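Side-chain contacts in hypothetical protein (ST2072) (Sulfolobus tokodaii, PDB 1VE0), which is of unknown function but binds zinc and belongs to the uncharacterised YjbQ (UPF0047) family: residues A[55-58]-A[59-62]; A[64-68]-A[69-73]. All blocks are in the same frame, centred on the assembly; numbering follows the deposited sequence.

Contact 1: A[55-58]-A[59-62]; sequences SGLM and KDFL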
ATOM      1  N   SER A  55      20.477  -4.413  -9.882  1.00 28.26           N
ATOM      2  CA  SER A  55      20.604  -3.557 -11.057  1.00 28.91           C
ATOM      3  C   SER A  55      19.518  -3.690 -12.127  1.00 28.24           C
ATOM      4  O   SER A  55      18.914  -2.690 -12.527  1.00 27.56           O
ATOM      5  CB  SER A  55      21.967  -3.770 -11.713  1.00 31.85           C
ATOM      6  OG  SER A  55      22.041  -3.004 -12.898  1.00 36.99           O
ATOM      7  N   GLY A  56      19.278  -4.910 -12.600  1.00 27.52           N
ATOM      8  CA  GLY A  56      18.275  -5.113 -13.631  1.00 26.30           C
ATOM      9  C   GLY A  56      16.872  -4.775 -13.163  1.00 27.16           C
ATOM     10  O   GLY A  56      16.102  -4.107 -13.860  1.00 25.87           O
ATOM     11  N   LEU A  57      16.552  -5.235 -11.957  1.00 26.16           N
ATOM     12  CA  LEU A  57      15.245  -5.014 -11.357  1.00 27.02           C
ATOM     13  C   LEU A  57      14.974  -3.512 -11.183  1.00 25.71           C
ATOM     14  O   LEU A  57      13.852  -3.053 -11.359  1.00 27.28           O
ATOM     15  CB  LEU A  57      15.203  -5.750 -10.016  1.00 27.07           C
ATOM     16  CG  LEU A  57      13.904  -6.327  -9.472  1.00 28.97           C
ATOM     17  CD1 LEU A  57      13.206  -7.189 -10.519  1.00 27.39           C
ATOM     18  CD2 LEU A  57      14.236  -7.146  -8.223  1.00 27.54           C
HETATM   19  N   MSE A  58      16.006  -2.741 -10.860  1.00 27.28           N
HETATM   20  CA  MSE A  58      15.825  -1.306 -10.688  1.00 27.60           C
HETATM   21  C   MSE A  58      15.318  -0.695 -11.994  1.00 29.18           C
HETATM   22  O   MSE A  58      14.634   0.327 -11.982  1.00 29.58           O
HETATM   23  CB  MSE A  58      17.133  -0.655 -10.238  1.00 26.92           C
HETATM   24  CG  MSE A  58      17.493  -0.967  -8.793  1.00 26.27           C
HETATM   25 SE   MSE A  58      16.175  -0.224  -7.534  1.00 32.57          SE
HETATM   26  CE  MSE A  58      17.074   1.479  -7.241  1.00 24.47           C
ATOM     27  N   LYS A  59      15.641  -1.334 -13.119  1.00 28.04           N
ATOM     28  CA  LYS A  59      15.166  -0.872 -14.418  1.00 28.47           C
ATOM     29  C   LYS A  59      13.753  -1.432 -14.655  1.00 26.48           C
ATOM     30  O   LYS A  59      12.858  -0.718 -15.106  1.00 25.95           O
ATOM     31  CB  LYS A  59      16.085  -1.359 -15.545  1.00 29.46           C
ATOM     32  CG  LYS A  59      17.472  -0.738 -15.592  1.00 34.15           C
ATOM     33  CD  LYS A  59      18.197  -1.257 -16.829  1.00 35.77           C
ATOM     34  CE  LYS A  59      19.576  -0.653 -17.011  1.00 39.97           C
ATOM     35  NZ  LYS A  59      20.579  -1.236 -16.085  1.00 42.51           N
ATOM     36  N   ASP A  60      13.573  -2.719 -14.357  1.00 25.31           N
ATOM     37  CA  ASP A  60      12.282  -3.398 -14.517  1.00 25.09           C
ATOM     38  C   ASP A  60      11.105  -2.665 -13.849  1.00 23.66           C
ATOM     39  O   ASP A  60      10.026  -2.561 -14.437  1.00 23.78           O
ATOM     40  CB  ASP A  60      12.355  -4.818 -13.935  1.00 25.26           C
ATOM     41  CG  ASP A  60      13.245  -5.751 -14.745  1.00 28.25           C
ATOM     42  OD1 ASP A  60      13.748  -6.744 -14.163  1.00 26.67           O
ATOM     43  OD2 ASP A  60      13.432  -5.502 -15.958  1.00 29.32           O
ATOM     44  N   PHE A  61      11.296  -2.173 -12.623  1.00 22.74           N
ATOM     45  CA  PHE A  61      10.200  -1.485 -11.938  1.00 23.00           C
ATOM     46  C   PHE A  61       9.683  -0.331 -12.795  1.00 22.43           C
ATOM     47  O   PHE A  61       8.476  -0.148 -12.940  1.00 21.20           O
ATOM     48  CB  PHE A  61      10.636  -0.924 -10.568  1.00 22.28           C
ATOM     49  CG  PHE A  61      11.035  -1.973  -9.570  1.00 22.98           C
ATOM     50  CD1 PHE A  61      10.226  -3.088  -9.339  1.00 23.77           C
ATOM     51  CD2 PHE A  61      12.242  -1.866  -8.879  1.00 22.18           C
ATOM     52  CE1 PHE A  61      10.614  -4.082  -8.439  1.00 21.53           C
ATOM     53  CE2 PHE A  61      12.637  -2.855  -7.980  1.00 22.89           C
ATOM     54  CZ  PHE A  61      11.819  -3.969  -7.759  1.00 21.51           C
ATOM     55  N   LEU A  62      10.615   0.436 -13.354  1.00 22.35           N
ATOM     56  CA  LEU A  62      10.290   1.585 -14.187  1.00 23.46           C
ATOM     57  C   LEU A  62       9.701   1.170 -15.530  1.00 24.20           C
ATOM     58  O   LEU A  62       8.676   1.701 -15.951  1.00 24.36           O
ATOM     59  CB  LEU A  62      11.543   2.435 -14.405  1.00 23.72           C
ATOM     60  CG  LEU A  62      12.196   2.860 -13.088  1.00 21.27           C
ATOM     61  CD1 LEU A  62      13.492   3.602 -13.375  1.00 20.00           C
ATOM     62  CD2 LEU A  62      11.219   3.729 -12.304  1.00 21.38           C
TER
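The ring of Phe-61 carries the carbonyl oxygen of Leu-57 on one face, 3.2 Å above the ring plane and displaced toward the rim. Leu-57 adds its side chain at the far end, CG lying 3.6 Å from Phe-61 CZ. Met-58 CA stands oblique to the ring, and the selenium of this selenomethionine is 4.4 Å from Phe-61 CE2. Phe-61 places CG anti to its own carbonyl carbon (chi1 -64°), which turns the ring back over the preceding helical turn. The same oxygen also accepts the amide of Phe-61, N to Leu-57 O at 3.0 Å, an i to i+4 bond. Gly-56 O is gripped twice: by Asp-60 N at 2.9 Å in the carbonyl plane, and by Lys-59 N from above that plane through a more bent bond (134° at the hydrogen). The side chains of Asp-60 and Leu-57 cross at about a right angle. Asp-60 suits this buried place because its oxygens accept the main-chain amides of Glu-76 and the zinc ligand His-77 of the second subunit, so the helix start lines an inter-subunit zinc site. Leucine and phenylalanine suit the buried flank: Leu-57 meets His-87 of that subunit, and Phe-61 packs on Ala-91 there and on strands 46-51 and 113-118.

Contact 2: A[64-68]-A[69-73]; sequences WAKKL and VPPDG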
ATOM      1  N   TRP A  64       8.191  -1.618 -16.321  1.00 26.10           N
ATOM      2  CA  TRP A  64       6.881  -2.236 -16.203  1.00 25.39           C
ATOM      3  C   TRP A  64       5.848  -1.211 -15.775  1.00 25.65           C
ATOM      4  O   TRP A  64       4.672  -1.319 -16.114  1.00 25.48           O
ATOM      5  CB  TRP A  64       6.929  -3.430 -15.255  1.00 25.70           C
ATOM      6  CG  TRP A  64       7.418  -4.624 -15.988  1.00 26.13           C
ATOM      7  CD1 TRP A  64       8.718  -4.996 -16.184  1.00 27.09           C
ATOM      8  CD2 TRP A  64       6.623  -5.507 -16.785  1.00 27.45           C
ATOM      9  NE1 TRP A  64       8.781  -6.055 -17.065  1.00 26.60           N
ATOM     10  CE2 TRP A  64       7.509  -6.386 -17.449  1.00 26.24           C
ATOM     11  CE3 TRP A  64       5.244  -5.638 -17.008  1.00 27.35           C
ATOM     12  CZ2 TRP A  64       7.062  -7.379 -18.322  1.00 28.30           C
ATOM     13  CZ3 TRP A  64       4.799  -6.628 -17.876  1.00 26.74           C
ATOM     14  CH2 TRP A  64       5.706  -7.484 -18.524  1.00 27.19           C
ATOM     15  N   ALA A  65       6.293  -0.195 -15.044  1.00 26.43           N
ATOM     16  CA  ALA A  65       5.380   0.861 -14.645  1.00 26.47           C
ATOM     17  C   ALA A  65       4.940   1.508 -15.958  1.00 27.96           C
ATOM     18  O   ALA A  65       3.757   1.786 -16.167  1.00 28.70           O
ATOM     19  CB  ALA A  65       6.097   1.876 -13.771  1.00 25.85           C
ATOM     20  N   LYS A  66       5.903   1.736 -16.847  1.00 28.78           N
ATOM     21  CA  LYS A  66       5.602   2.339 -18.143  1.00 31.75           C
ATOM     22  C   LYS A  66       4.675   1.459 -18.975  1.00 31.71           C
ATOM     23  O   LYS A  66       3.845   1.968 -19.729  1.00 31.65           O
ATOM     24  CB  LYS A  66       6.890   2.613 -18.933  1.00 31.96           C
ATOM     25  CG  LYS A  66       7.670   3.808 -18.419  1.00 35.81           C
ATOM     26  CD  LYS A  66       8.712   4.307 -19.418  1.00 35.99           C
ATOM     27  CE  LYS A  66       9.826   3.308 -19.612  1.00 39.86           C
ATOM     28  NZ  LYS A  66      10.937   3.875 -20.423  1.00 43.23           N
ATOM     29  N   LYS A  67       4.814   0.143 -18.839  1.00 32.11           N
ATOM     30  CA  LYS A  67       3.973  -0.780 -19.598  1.00 32.49           C
ATOM     31  C   LYS A  67       2.538  -0.761 -19.089  1.00 31.36           C
ATOM     32  O   LYS A  67       1.590  -0.829 -19.869  1.00 30.99           O
ATOM     33  CB  LYS A  67       4.499  -2.215 -19.502  1.00 35.23           C
ATOM     34  CG  LYS A  67       5.829  -2.477 -20.174  1.00 39.45           C
ATOM     35  CD  LYS A  67       6.131  -3.979 -20.167  1.00 41.74           C
ATOM     36  CE  LYS A  67       7.430  -4.303 -20.887  1.00 43.27           C
ATOM     37  NZ  LYS A  67       8.597  -3.639 -20.251  1.00 44.24           N
ATOM     38  N   LEU A  68       2.382  -0.676 -17.774  1.00 28.24           N
ATOM     39  CA  LEU A  68       1.059  -0.668 -17.171  1.00 26.24           C
ATOM     40  C   LEU A  68       0.311   0.633 -17.411  1.00 24.65           C
ATOM     41  O   LEU A  68      -0.887   0.627 -17.691  1.00 23.55           O
ATOM     42  CB  LEU A  68       1.185  -0.926 -15.674  1.00 26.56           C
ATOM     43  CG  LEU A  68       1.863  -2.257 -15.344  1.00 28.39           C
ATOM     44  CD1 LEU A  68       2.212  -2.313 -13.858  1.00 27.79           C
ATOM     45  CD2 LEU A  68       0.919  -3.394 -15.730  1.00 28.84           C
ATOM     46  N   VAL A  69       1.021   1.750 -17.298  1.00 24.32           N
ATOM     47  CA  VAL A  69       0.418   3.064 -17.502  1.00 23.61           C
ATOM     48  C   VAL A  69       1.329   3.901 -18.412  1.00 25.08           C
ATOM     49  O   VAL A  69       2.098   4.729 -17.943  1.00 23.55           O
ATOM     50  CB  VAL A  69       0.228   3.794 -16.158  1.00 22.23           C
ATOM     51  CG1 VAL A  69      -0.609   5.052 -16.364  1.00 23.21           C
ATOM     52  CG2 VAL A  69      -0.443   2.857 -15.156  1.00 21.16           C
ATOM     53  N   PRO A  70       1.251   3.676 -19.735  1.00 26.47           N
ATOM     54  CA  PRO A  70       2.064   4.396 -20.724  1.00 27.60           C
ATOM     55  C   PRO A  70       2.001   5.913 -20.589  1.00 26.07           C
ATOM     56  O   PRO A  70       0.918   6.495 -20.550  1.00 26.01           O
ATOM     57  CB  PRO A  70       1.479   3.921 -22.052  1.00 29.33           C
ATOM     58  CG  PRO A  70       1.055   2.522 -21.745  1.00 29.69           C
ATOM     59  CD  PRO A  70       0.370   2.701 -20.401  1.00 28.17           C
ATOM     60  N   PRO A  71       3.165   6.575 -20.513  1.00 27.66           N
ATOM     61  CA  PRO A  71       3.226   8.037 -20.386  1.00 29.94           C
ATOM     62  C   PRO A  71       2.552   8.710 -21.584  1.00 31.84           C
ATOM     63  O   PRO A  71       2.075   9.838 -21.499  1.00 31.55           O
ATOM     64  CB  PRO A  71       4.726   8.323 -20.367  1.00 29.93           C
ATOM     65  CG  PRO A  71       5.311   7.075 -19.811  1.00 31.31           C
ATOM     66  CD  PRO A  71       4.514   5.989 -20.484  1.00 28.46           C
ATOM     67  N   ASP A  72       2.529   7.996 -22.702  1.00 34.41           N
ATOM     68  CA  ASP A  72       1.950   8.496 -23.944  1.00 37.23           C
ATOM     69  C   ASP A  72       0.462   8.181 -23.973  1.00 37.73           C
ATOM     70  O   ASP A  72      -0.221   8.445 -24.964  1.00 38.34           O
ATOM     71  CB  ASP A  72       2.642   7.812 -25.119  1.00 39.42           C
ATOM     72  CG  ASP A  72       4.014   7.280 -24.742  1.00 44.27           C
ATOM     73  OD1 ASP A  72       5.028   7.899 -25.143  1.00 45.41           O
ATOM     74  OD2 ASP A  72       4.074   6.247 -24.022  1.00 44.12           O
ATOM     75  N   GLY A  73      -0.033   7.609 -22.879  1.00 36.79           N
ATOM     76  CA  GLY A  73      -1.435   7.252 -22.806  1.00 35.84           C
ATOM     77  C   GLY A  73      -2.361   8.447 -22.734  1.00 35.23           C
ATOM     78  O   GLY A  73      -1.917   9.595 -22.649  1.00 35.95           O
TER
HETATM   79  O   HOH W   1       3.825   4.951 -15.905  1.00 35.64           O
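Pro-70 sets its pyrrolidine ring against the carbonyl oxygen of Lys-66, with CG 3.5 Å from Lys-66 O, and Pro-71 follows so that its CG comes within 4.3 Å of Lys-66 CG. The aliphatic base of Lys-66 thus packs beside a proline, while its ammonium end turns away to a cation-pi contact with Phe-16. Lys-67 CD lies 3.5 Å above one face of the Trp-64 ring, toward its rim; Trp-64 also stacks on Phe-75 of the second subunit. Val-69, the first residue to leave helical geometry, holds CG1 anti to the backbone N (chi1 -171°), leaving CG2 folded back 3.3 Å from Leu-68 C. Its branched, apolar side chain suits a buried corner against Val-88 and Ile-89 of helix 84-93. Val-69 N still bonds to Ala-65 O at 3.0 Å, and a water bridges that oxygen, weakly, to Val-69 O. A glycine here in place of Pro-70 removes the ring on Lys-66 O, and would probably leave the main chain freer to turn. Chemically, Pro-70 N has no hydrogen to give: Lys-66 O receives instead a CA-H...O contact from Pro-70 CA at 3.2 Å, consistent with a proline ending the helix before the type I turn from Pro-70 to Gly-73.

In the fold
From the N terminus, the chain runs through strand 46-51 into helix 55-68, on which both contacts lie. Contact 1 spans the opening turns, contact 2 the last turn and the loop leading to helix 84-93. They stand in series, about 15 Å apart between centres; neither encloses nor crosses the other, and each closes no more than a local turn. Contact 1 puts the start of the helix at the three-stranded sheet and beside a zinc ion, about 5 Å from the side chain of Leu-57. Contact 2 lays the helix end against helix 84-93, which carries the zinc ligand His-87. Both touch the second subunit, and contact 2 also meets the third.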